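Local coordinates for LYND (Lyngbya aestuarii, PDB 4V1T), which probably catalyses the ATP-dependent cyclodehydration of residues in a precursor peptide to azoline heterocycles, at residues 108-113 with 266-271; 318-323 with 720-725; 462-467 with 482-487; 561-566 with 756-761. All blocks are in the same frame, centred on the assembly; numbering follows the deposited sequence.

Interaction 1. Residues 108-113 with 266-271; sequences EALRQP and KWIVKY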
# COMPACT_ATOMS: atom_id res chain seq x y z
N GLU B 108 -6.64 -10.30 -37.42
CA GLU B 108 -6.47 -11.72 -37.70
C GLU B 108 -6.69 -12.56 -36.42
O GLU B 108 -7.33 -13.61 -36.46
CB GLU B 108 -5.07 -11.99 -38.27
CG GLU B 108 -5.03 -13.11 -39.31
CD GLU B 108 -5.64 -12.69 -40.64
OE1 GLU B 108 -5.50 -11.51 -41.03
OE2 GLU B 108 -6.24 -13.56 -41.29
N ALA B 109 -6.17 -12.08 -35.31
CA ALA B 109 -6.31 -12.78 -34.04
C ALA B 109 -7.77 -12.91 -33.63
O ALA B 109 -8.18 -13.92 -33.05
CB ALA B 109 -5.53 -12.07 -32.96
N LEU B 110 -8.56 -11.89 -33.93
CA LEU B 110 -9.96 -11.85 -33.55
C LEU B 110 -10.82 -12.86 -34.32
O LEU B 110 -11.96 -13.11 -33.94
CB LEU B 110 -10.52 -10.44 -33.75
CG LEU B 110 -10.06 -9.36 -32.77
CD1 LEU B 110 -10.60 -8.00 -33.19
CD2 LEU B 110 -10.50 -9.66 -31.35
N ARG B 111 -10.26 -13.44 -35.38
CA ARG B 111 -10.97 -14.45 -36.18
C ARG B 111 -10.94 -15.83 -35.54
O ARG B 111 -11.59 -16.75 -36.01
CB ARG B 111 -10.36 -14.56 -37.58
CG ARG B 111 -10.55 -13.32 -38.43
CD ARG B 111 -9.96 -13.51 -39.82
NE ARG B 111 -10.05 -12.30 -40.63
CZ ARG B 111 -10.97 -11.35 -40.48
NH1 ARG B 111 -11.92 -11.45 -39.56
NH2 ARG B 111 -10.96 -10.29 -41.28
N GLN B 112 -10.17 -15.97 -34.47
CA GLN B 112 -10.09 -17.24 -33.75
C GLN B 112 -11.41 -17.53 -33.04
O GLN B 112 -11.87 -16.70 -32.25
CB GLN B 112 -8.96 -17.22 -32.73
CG GLN B 112 -7.57 -17.17 -33.33
CD GLN B 112 -6.50 -16.93 -32.27
OE1 GLN B 112 -5.81 -17.84 -31.86
NE2 GLN B 112 -6.38 -15.68 -31.83
N PRO B 113 -12.03 -18.69 -33.32
CA PRO B 113 -13.28 -18.98 -32.63
C PRO B 113 -13.06 -19.39 -31.17
O PRO B 113 -11.98 -19.87 -30.80
CB PRO B 113 -13.88 -20.12 -33.44
CG PRO B 113 -12.73 -20.78 -34.11
CD PRO B 113 -11.68 -19.73 -34.30
N LYS B 266 -8.62 -9.64 -25.37
CA LYS B 266 -7.25 -9.31 -25.05
C LYS B 266 -6.41 -10.56 -24.94
O LYS B 266 -5.24 -10.56 -25.31
CB LYS B 266 -7.18 -8.50 -23.76
CG LYS B 266 -7.56 -7.04 -23.92
CD LYS B 266 -6.95 -6.17 -22.84
CE LYS B 266 -7.75 -6.25 -21.56
NZ LYS B 266 -6.91 -5.99 -20.37
N TRP B 267 -6.99 -11.64 -24.42
CA TRP B 267 -6.26 -12.90 -24.33
C TRP B 267 -5.95 -13.51 -25.70
O TRP B 267 -4.82 -13.91 -25.97
CB TRP B 267 -7.00 -13.94 -23.49
CG TRP B 267 -6.32 -15.25 -23.58
CD1 TRP B 267 -6.72 -16.33 -24.30
CD2 TRP B 267 -5.07 -15.61 -22.98
NE1 TRP B 267 -5.81 -17.35 -24.18
CE2 TRP B 267 -4.79 -16.93 -23.36
CE3 TRP B 267 -4.18 -14.94 -22.14
CZ2 TRP B 267 -3.65 -17.61 -22.94
CZ3 TRP B 267 -3.04 -15.61 -21.72
CH2 TRP B 267 -2.78 -16.93 -22.13
N ILE B 268 -6.97 -13.59 -26.56
CA ILE B 268 -6.79 -14.24 -27.86
C ILE B 268 -5.82 -13.46 -28.72
O ILE B 268 -5.04 -14.05 -29.49
CB ILE B 268 -8.13 -14.44 -28.62
CG1 ILE B 268 -8.84 -13.10 -28.83
CG2 ILE B 268 -9.03 -15.40 -27.86
CD1 ILE B 268 -10.08 -13.18 -29.69
N VAL B 269 -5.83 -12.13 -28.60
CA VAL B 269 -4.92 -11.29 -29.38
C VAL B 269 -3.49 -11.53 -28.90
O VAL B 269 -2.57 -11.76 -29.69
CB VAL B 269 -5.28 -9.80 -29.27
CG1 VAL B 269 -4.14 -8.91 -29.79
CG2 VAL B 269 -6.56 -9.53 -30.03
N LYS B 270 -3.33 -11.47 -27.59
CA LYS B 270 -2.05 -11.78 -26.96
C LYS B 270 -1.55 -13.17 -27.37
O LYS B 270 -0.37 -13.36 -27.69
CB LYS B 270 -2.20 -11.68 -25.44
CG LYS B 270 -0.99 -12.13 -24.64
CD LYS B 270 -0.86 -11.30 -23.37
CE LYS B 270 0.17 -11.85 -22.42
NZ LYS B 270 0.09 -11.15 -21.11
N TYR B 271 -2.46 -14.13 -27.38
CA TYR B 271 -2.11 -15.51 -27.70
C TYR B 271 -1.66 -15.64 -29.15
O TYR B 271 -0.72 -16.37 -29.45
CB TYR B 271 -3.30 -16.41 -27.45
CG TYR B 271 -3.13 -17.80 -28.00
CD1 TYR B 271 -2.21 -18.68 -27.45
CD2 TYR B 271 -3.90 -18.24 -29.07
CE1 TYR B 271 -2.06 -19.97 -27.95
CE2 TYR B 271 -3.76 -19.52 -29.57
CZ TYR B 271 -2.84 -20.38 -29.00
OH TYR B 271 -2.69 -21.65 -29.50
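The CA atoms of A109 and V269 lie 5.1 Å apart, so the end of helix 103-109 rests close against helix 250-275, with the A109 methyl group meeting V269 CA at 3.7 Å. Right after this point the chain makes a type I turn from A109 to Q112, which sends the Q112 side chain back to the seam. Its CG stands anti to the carbonyl carbon (chi1 -68°), and the extended chain beyond it carries the amide to the gap between two backbone carbonyls. NE2 binds both: A109 O at 2.8 Å, nearly straight (169°) and on a lone pair in the carbonyl plane, and I268 O at 3.2 Å, approached from 54° above that carbonyl's plane. Two bonds from one nitrogen fix the rotation of the amide, leaving OE1 at the edge of the Y271 ring, 3.4 Å from CD2, with amide and ring nearly coplanar. The turn leads into strand 114-118 of the seven-stranded mixed sheet, and helix 250-275 precedes strand 289-294 of the same sheet, consistent with the E1-like domain of these cyclodehydratases. Next to these bonds the seam is apolar. L110 CD2 reaches I268 CD1 at 3.9 Å, the two side chains meeting at about a right angle, and V269 CG2 at 4.2 Å. W96 of helix 90-98 packs on both L110 and V269.

Interaction 2. Residues 318-323 with 720-725; sequences KILQHR and QTRPDI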
# COMPACT_ATOMS: atom_id res chain seq x y z
N LYS B 318 4.41 -35.58 -4.54
CA LYS B 318 5.30 -36.35 -3.69
C LYS B 318 6.62 -35.62 -3.40
O LYS B 318 7.61 -36.25 -3.03
CB LYS B 318 5.57 -37.70 -4.34
CG LYS B 318 4.38 -38.64 -4.18
CD LYS B 318 4.01 -39.32 -5.48
CE LYS B 318 2.75 -40.16 -5.31
NZ LYS B 318 2.71 -41.26 -6.32
N ILE B 319 6.60 -34.30 -3.53
CA ILE B 319 7.78 -33.49 -3.25
C ILE B 319 8.14 -33.53 -1.77
O ILE B 319 9.26 -33.91 -1.40
CB ILE B 319 7.59 -32.02 -3.70
CG1 ILE B 319 7.77 -31.93 -5.22
CG2 ILE B 319 8.58 -31.09 -2.98
CD1 ILE B 319 7.62 -30.52 -5.79
N LEU B 320 7.18 -33.15 -0.93
CA LEU B 320 7.40 -33.08 0.51
C LEU B 320 7.71 -34.44 1.13
O LEU B 320 8.46 -34.54 2.09
CB LEU B 320 6.18 -32.46 1.19
CG LEU B 320 6.00 -30.98 0.82
CD1 LEU B 320 4.53 -30.61 0.81
CD2 LEU B 320 6.76 -30.10 1.78
N GLN B 321 7.11 -35.49 0.57
CA GLN B 321 7.42 -36.86 0.98
C GLN B 321 8.91 -37.11 0.75
O GLN B 321 9.60 -37.60 1.64
CB GLN B 321 6.58 -37.87 0.18
CG GLN B 321 6.96 -39.34 0.40
CD GLN B 321 6.62 -39.83 1.79
OE1 GLN B 321 5.73 -39.31 2.45
NE2 GLN B 321 7.33 -40.86 2.24
N HIS B 322 9.38 -36.76 -0.44
CA HIS B 322 10.78 -36.97 -0.80
C HIS B 322 11.71 -36.09 0.02
O HIS B 322 12.73 -36.54 0.53
CB HIS B 322 10.98 -36.71 -2.30
CG HIS B 322 12.40 -36.87 -2.75
ND1 HIS B 322 13.07 -38.07 -2.70
CD2 HIS B 322 13.27 -35.97 -3.28
CE1 HIS B 322 14.30 -37.91 -3.17
NE2 HIS B 322 14.44 -36.65 -3.53
N ARG B 323 11.34 -34.83 0.16
CA ARG B 323 12.18 -33.85 0.87
C ARG B 323 12.33 -34.15 2.36
O ARG B 323 13.37 -33.86 2.96
CB ARG B 323 11.60 -32.45 0.69
CG ARG B 323 12.47 -31.35 1.28
CD ARG B 323 11.75 -30.01 1.22
NE ARG B 323 10.83 -29.84 2.33
CZ ARG B 323 9.90 -28.90 2.40
NH1 ARG B 323 9.74 -28.03 1.40
NH2 ARG B 323 9.11 -28.82 3.46
N GLN B 720 8.39 -27.39 7.42
CA GLN B 720 7.02 -27.32 6.96
C GLN B 720 6.87 -26.41 5.74
O GLN B 720 5.75 -26.10 5.32
CB GLN B 720 6.12 -26.80 8.09
CG GLN B 720 6.11 -27.66 9.34
CD GLN B 720 5.26 -27.07 10.44
OE1 GLN B 720 5.19 -25.85 10.60
NE2 GLN B 720 4.60 -27.94 11.21
N THR B 721 7.99 -25.97 5.17
CA THR B 721 7.97 -25.04 4.05
C THR B 721 7.20 -25.62 2.86
O THR B 721 7.50 -26.72 2.38
CB THR B 721 9.40 -24.70 3.60
OG1 THR B 721 10.13 -24.15 4.70
CG2 THR B 721 9.38 -23.70 2.45
N ARG B 722 6.21 -24.87 2.39
CA ARG B 722 5.43 -25.27 1.22
C ARG B 722 5.98 -24.53 0.01
O ARG B 722 6.11 -23.31 0.05
CB ARG B 722 3.96 -24.96 1.43
CG ARG B 722 3.41 -25.40 2.79
CD ARG B 722 3.21 -26.90 2.87
NE ARG B 722 2.90 -27.35 4.23
CZ ARG B 722 2.40 -28.55 4.53
NH1 ARG B 722 2.15 -29.45 3.58
NH2 ARG B 722 2.15 -28.85 5.79
N PRO B 723 6.32 -25.26 -1.08
CA PRO B 723 6.96 -24.60 -2.23
C PRO B 723 6.11 -23.51 -2.88
O PRO B 723 6.67 -22.56 -3.43
CB PRO B 723 7.17 -25.74 -3.23
CG PRO B 723 7.12 -26.98 -2.42
CD PRO B 723 6.17 -26.71 -1.30
N ASP B 724 4.80 -23.65 -2.83
CA ASP B 724 3.88 -22.65 -3.37
C ASP B 724 3.79 -21.41 -2.47
O ASP B 724 3.22 -20.39 -2.86
CB ASP B 724 2.49 -23.26 -3.59
CG ASP B 724 1.88 -23.82 -2.30
OD1 ASP B 724 2.65 -24.30 -1.45
OD2 ASP B 724 0.65 -23.78 -2.16
N ILE B 725 4.32 -21.52 -1.25
CA ILE B 725 4.37 -20.40 -0.31
C ILE B 725 5.71 -19.67 -0.40
O ILE B 725 5.75 -18.45 -0.52
CB ILE B 725 4.17 -20.89 1.14
CG1 ILE B 725 2.78 -21.51 1.30
CG2 ILE B 725 4.37 -19.76 2.14
CD1 ILE B 725 1.63 -20.54 1.10
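T721 O is gripped by both terminal nitrogens of R323, NH1 at 2.8 Å and NH2 at 2.9 Å. The oxygen lies close to the guanidinium plane, so this is an end-on fork closing on a single atom; the N-H...O angles, 146° and 141°, are bent as that geometry requires. The two donors meet the carbonyl differently: NH2 sits in its plane on a lone pair, whereas NH1 is tilted from that plane. A bend at chi3 (83°) turns the guanidinium edge toward the loop, and L320 CD2 lies over one of its faces, toward the rim. The same methyl touches T721 O at 3.5 Å, while L320 CD1 approaches R722 NH1 at 3.8 Å, the two side chains crossing at about a right angle. R722 has its charge partner in E436, and the T721 hydroxyl is bonded to D719. One residue before L320, I319 CG2 makes a looser apolar contact with P723 CG at 4.4 Å. A leucine in place of R323 would probably leave T721 O without both of these donors and L320 CD2 without the flat group it lies over. Helix 319-324 follows the zinc-binding C311 and C314, and 720-725 lies in the loop that links the antiparallel strands 716-719 and 728-733 of the YcaO region, with the Q720 side chain about 9 Å from bound ADP; the contact thus joins the chain beyond the zinc site to a strand connection near the nucleotide pocket.

Interaction 3. Residues 462-467 with 482-487; sequences GQYANR and PQRFDA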
# COMPACT_ATOMS: atom_id res chain seq x y z
N GLY B 462 -1.13 -38.99 36.70
CA GLY B 462 -2.41 -38.59 37.28
C GLY B 462 -3.28 -37.88 36.26
O GLY B 462 -4.48 -38.09 36.19
N GLN B 463 -2.66 -37.02 35.45
CA GLN B 463 -3.40 -36.26 34.45
C GLN B 463 -4.05 -37.19 33.44
O GLN B 463 -5.21 -37.01 33.06
CB GLN B 463 -2.49 -35.27 33.73
CG GLN B 463 -2.26 -33.98 34.49
CD GLN B 463 -1.37 -33.03 33.73
OE1 GLN B 463 -0.19 -33.30 33.54
NE2 GLN B 463 -1.94 -31.94 33.25
N TYR B 464 -3.29 -38.19 32.99
CA TYR B 464 -3.80 -39.16 32.04
C TYR B 464 -4.94 -39.99 32.63
O TYR B 464 -5.97 -40.18 31.99
CB TYR B 464 -2.69 -40.10 31.58
CG TYR B 464 -1.86 -39.60 30.42
CD1 TYR B 464 -2.45 -39.19 29.24
CD2 TYR B 464 -0.47 -39.57 30.50
CE1 TYR B 464 -1.70 -38.75 28.17
CE2 TYR B 464 0.29 -39.13 29.43
CZ TYR B 464 -0.33 -38.71 28.27
OH TYR B 464 0.41 -38.29 27.21
N ALA B 465 -4.75 -40.46 33.85
CA ALA B 465 -5.74 -41.30 34.51
C ALA B 465 -7.07 -40.59 34.69
O ALA B 465 -8.13 -41.19 34.52
CB ALA B 465 -5.22 -41.77 35.86
N ASN B 466 -7.01 -39.30 35.04
CA ASN B 466 -8.21 -38.52 35.33
C ASN B 466 -8.57 -37.57 34.20
O ASN B 466 -9.33 -36.62 34.39
CB ASN B 466 -8.01 -37.72 36.63
CG ASN B 466 -7.57 -38.62 37.79
OD1 ASN B 466 -8.13 -39.69 37.99
ND2 ASN B 466 -6.56 -38.18 38.53
N ARG B 467 -8.04 -37.86 33.01
CA ARG B 467 -8.10 -36.91 31.90
C ARG B 467 -9.50 -36.48 31.52
O ARG B 467 -9.71 -35.33 31.16
CB ARG B 467 -7.41 -37.51 30.67
CG ARG B 467 -8.11 -38.72 30.06
CD ARG B 467 -7.40 -39.18 28.80
NE ARG B 467 -7.61 -38.25 27.69
CZ ARG B 467 -8.65 -38.28 26.86
NH1 ARG B 467 -9.60 -39.20 27.00
NH2 ARG B 467 -8.74 -37.38 25.90
N PRO B 482 -4.58 -35.52 26.04
CA PRO B 482 -4.99 -36.54 25.09
C PRO B 482 -5.05 -37.92 25.70
O PRO B 482 -4.58 -38.10 26.83
CB PRO B 482 -3.91 -36.48 24.00
CG PRO B 482 -2.77 -35.73 24.58
CD PRO B 482 -3.15 -35.22 25.94
N GLN B 483 -5.63 -38.87 24.99
CA GLN B 483 -5.60 -40.27 25.40
C GLN B 483 -4.14 -40.74 25.41
O GLN B 483 -3.27 -40.08 24.83
CB GLN B 483 -6.43 -41.14 24.45
CG GLN B 483 -7.89 -40.73 24.32
CD GLN B 483 -8.58 -41.43 23.17
OE1 GLN B 483 -8.10 -42.44 22.67
NE2 GLN B 483 -9.72 -40.88 22.75
N ARG B 484 -3.88 -41.86 26.06
CA ARG B 484 -2.53 -42.38 26.11
C ARG B 484 -2.12 -42.96 24.78
O ARG B 484 -2.95 -43.36 23.98
CB ARG B 484 -2.37 -43.44 27.21
CG ARG B 484 -2.24 -42.83 28.60
CD ARG B 484 -1.56 -43.78 29.56
NE ARG B 484 -0.15 -43.45 29.75
CZ ARG B 484 0.37 -42.86 30.83
NH1 ARG B 484 -0.38 -42.52 31.87
NH2 ARG B 484 1.67 -42.62 30.88
N PHE B 485 -0.82 -42.98 24.53
CA PHE B 485 -0.28 -43.55 23.32
C PHE B 485 -0.15 -45.06 23.42
O PHE B 485 0.72 -45.56 24.14
CB PHE B 485 1.07 -42.93 23.05
CG PHE B 485 1.75 -43.49 21.85
CD1 PHE B 485 1.26 -43.22 20.59
CD2 PHE B 485 2.88 -44.28 21.97
CE1 PHE B 485 1.88 -43.73 19.48
CE2 PHE B 485 3.51 -44.79 20.86
CZ PHE B 485 3.00 -44.52 19.61
N ASP B 486 -1.01 -45.79 22.73
CA ASP B 486 -0.90 -47.25 22.61
C ASP B 486 0.23 -47.62 21.65
O ASP B 486 0.06 -47.63 20.42
CB ASP B 486 -2.22 -47.86 22.15
CG ASP B 486 -2.18 -49.39 22.13
OD1 ASP B 486 -1.22 -49.98 22.65
OD2 ASP B 486 -3.13 -49.99 21.60
N ALA B 487 1.39 -47.95 22.21
CA ALA B 487 2.58 -48.22 21.42
C ALA B 487 2.44 -49.48 20.56
O ALA B 487 3.25 -49.70 19.65
CB ALA B 487 3.79 -48.34 22.33
O HOH W 1 -0.59 -38.87 24.83
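P482 turns its carbonyl toward the end of helix 461-465, placing its O in the plane of the Y464 ring, at the edge, 3.2 Å from CE1. P482 CD lies on the same ring atom at 4.4 Å, a looser apolar touch. At Q483 the contact passes to R467: Q483 CG lies over one face of the guanidinium, toward its rim, 3.5 Å from NH1, and the two side chains cross obliquely. R467 starts with CG between its backbone N and carbonyl carbon (chi1 66°) and bends at chi3, folding the guanidinium over the backbone of 482-483; its NE is hydrogen-bonded to I481 O. The Q483 amide serves a different partner, with NE2 bonded to P520 O. A water ties Q483 O, to which it donates at 2.9 Å, to Y464 OH, from which it accepts at 2.6 Å. Both segments belong to the YcaO family region, where the loop 482-487 leads into strand 491-498, the strand paired with three others in the antiparallel sheet, so Y464 joins a short helix to the approach of that strand. R484 then lies over a face of Y464: its CG is 3.9 Å from the ring centroid and 22° off the normal, a CH-pi contact. Bent at chi3, the side chain brings NH1 to 3.3 Å from Y464 CD2, with guanidinium and ring 45° apart. Long, weak ion pairs link R484 NH2 to E454 and D461.

Interaction 4. Residues 561-566 with 756-761; sequences NRLRRP and LGWLDE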
# COMPACT_ATOMS: atom_id res chain seq x y z
N ASN B 561 5.62 -22.97 39.25
CA ASN B 561 6.26 -22.98 40.57
C ASN B 561 5.94 -21.69 41.32
O ASN B 561 6.26 -21.57 42.49
CB ASN B 561 7.77 -23.16 40.44
CG ASN B 561 8.16 -24.50 39.86
OD1 ASN B 561 8.16 -25.52 40.56
ND2 ASN B 561 8.50 -24.51 38.58
N ARG B 562 5.29 -20.75 40.64
CA ARG B 562 4.94 -19.45 41.22
C ARG B 562 6.15 -18.82 41.88
O ARG B 562 6.13 -18.44 43.05
CB ARG B 562 3.78 -19.59 42.19
CG ARG B 562 2.46 -19.91 41.50
CD ARG B 562 1.31 -20.02 42.48
NE ARG B 562 1.21 -21.36 43.07
CZ ARG B 562 0.21 -21.76 43.84
NH1 ARG B 562 -0.79 -20.94 44.11
NH2 ARG B 562 0.20 -23.00 44.33
N LEU B 563 7.22 -18.70 41.11
CA LEU B 563 8.48 -18.19 41.61
C LEU B 563 8.46 -16.68 41.71
O LEU B 563 7.82 -16.01 40.91
CB LEU B 563 9.63 -18.63 40.69
CG LEU B 563 9.81 -20.15 40.55
CD1 LEU B 563 10.81 -20.47 39.45
CD2 LEU B 563 10.24 -20.76 41.86
N ARG B 564 9.17 -16.15 42.70
CA ARG B 564 9.38 -14.72 42.82
C ARG B 564 10.64 -14.34 42.04
O ARG B 564 11.72 -14.83 42.34
CB ARG B 564 9.50 -14.30 44.29
CG ARG B 564 8.34 -14.73 45.18
CD ARG B 564 7.02 -14.07 44.81
NE ARG B 564 6.94 -12.68 45.28
CZ ARG B 564 7.23 -11.60 44.56
NH1 ARG B 564 7.61 -11.71 43.29
NH2 ARG B 564 7.13 -10.39 45.10
N ARG B 565 10.49 -13.47 41.05
CA ARG B 565 11.59 -13.12 40.17
C ARG B 565 11.97 -11.65 40.31
O ARG B 565 11.12 -10.80 40.64
CB ARG B 565 11.20 -13.41 38.71
CG ARG B 565 10.82 -14.86 38.42
CD ARG B 565 11.96 -15.82 38.71
NE ARG B 565 13.17 -15.44 37.99
CZ ARG B 565 14.41 -15.67 38.42
NH1 ARG B 565 14.62 -16.28 39.58
NH2 ARG B 565 15.45 -15.28 37.70
N PRO B 566 13.24 -11.33 40.04
CA PRO B 566 13.67 -9.93 40.08
C PRO B 566 13.21 -9.13 38.86
O PRO B 566 13.07 -9.70 37.78
CB PRO B 566 15.20 -10.05 40.10
CG PRO B 566 15.48 -11.29 39.34
CD PRO B 566 14.33 -12.23 39.64
N LEU B 756 18.98 -24.41 40.06
CA LEU B 756 19.39 -23.01 40.00
C LEU B 756 19.35 -22.33 41.37
O LEU B 756 19.77 -21.18 41.52
CB LEU B 756 18.49 -22.25 39.02
CG LEU B 756 18.55 -22.75 37.57
CD1 LEU B 756 17.55 -21.99 36.70
CD2 LEU B 756 19.95 -22.63 37.00
N GLY B 757 18.86 -23.05 42.37
CA GLY B 757 18.79 -22.52 43.72
C GLY B 757 17.60 -21.62 43.92
O GLY B 757 17.54 -20.88 44.90
N TRP B 758 16.64 -21.68 42.99
CA TRP B 758 15.41 -20.90 43.09
C TRP B 758 14.49 -21.50 44.15
O TRP B 758 13.72 -20.79 44.78
CB TRP B 758 14.70 -20.83 41.73
CG TRP B 758 15.42 -19.99 40.71
CD1 TRP B 758 16.49 -19.17 40.93
CD2 TRP B 758 15.11 -19.87 39.31
NE1 TRP B 758 16.86 -18.55 39.77
CE2 TRP B 758 16.04 -18.97 38.76
CE3 TRP B 758 14.15 -20.45 38.48
CZ2 TRP B 758 16.03 -18.63 37.41
CZ3 TRP B 758 14.14 -20.11 37.14
CH2 TRP B 758 15.07 -19.21 36.61
N LEU B 759 14.59 -22.82 44.33
CA LEU B 759 13.90 -23.51 45.41
C LEU B 759 14.89 -24.41 46.14
O LEU B 759 15.86 -24.89 45.55
CB LEU B 759 12.72 -24.34 44.88
CG LEU B 759 11.57 -23.59 44.20
CD1 LEU B 759 10.53 -24.57 43.70
CD2 LEU B 759 10.94 -22.57 45.15
N ASP B 760 14.66 -24.62 47.43
CA ASP B 760 15.47 -25.55 48.20
C ASP B 760 15.01 -26.97 47.94
O ASP B 760 15.82 -27.89 47.91
CB ASP B 760 15.40 -25.25 49.69
CG ASP B 760 16.07 -23.93 50.05
OD1 ASP B 760 17.01 -23.52 49.33
OD2 ASP B 760 15.66 -23.32 51.06
N GLU B 761 13.70 -27.13 47.77
CA GLU B 761 13.11 -28.44 47.51
C GLU B 761 12.17 -28.34 46.32
O GLU B 761 11.67 -27.26 46.03
CB GLU B 761 12.34 -28.94 48.73
CG GLU B 761 13.16 -29.01 50.01
CD GLU B 761 14.27 -30.03 49.93
OE1 GLU B 761 14.00 -31.19 49.55
OE2 GLU B 761 15.42 -29.67 50.25
O HOH W 2 18.39 -15.64 38.70
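R565 and W758 form a cation-pi pair: R565 CZ lies 4.0 Å from the centroid of the six-membered ring, 29° off its normal, and NH1 comes within 3.2 Å of W758 CE2. The planes are 40° apart, so the guanidinium leans over the indole instead of stacking flat. Bends at chi2 (-61°) and chi3 fold the arginine onto the ring. Beside it L563 CD1 meets W758 CE3 at 3.5 Å, and L563 CD2 meets L759 CD2 at 3.8 Å. In the next shell, L756 CD1 packs on the indole face opposite R565, while P566 CD lies over the other face of the guanidinium. A water accepts from R565 NH2 at 3.1 Å and, weakly, from W758 NE1. D596 fixes the arginine by a salt bridge to NH2. With W758 replaced by an alanine, R565 would probably lose its aromatic partner and a gap would open beside L563 CD1. Both segments leave helices through Schellman motifs, at R562 and G757; the contact thus pins the chain beyond helix 538-561 to that beyond helix 748-755, with strand 590-596, which carries D596, alongside.

Overall arrangement
Interactions 1 and 4 are largely buried, whereas 2 and 3 are partly so. Interaction 1 lies apart, its centre 66 Å and 77 Å from those of 3 and 4, on the other side of the chain's centre. It joins a helix end and the turn after it to a long helix. Interaction 2 sits nearest the chain's centre and relies on one arginine fork to a carbonyl. Arginines also work in 3 and 4, but over aromatic rings. In sequence, interaction 3 is nested within the loop closed by interaction 2, while 2 and 4 cross. No two contacts share a helix, but 2 and 3 adjoin the same antiparallel sheet, in which strand 716-719 pairs with 491-498.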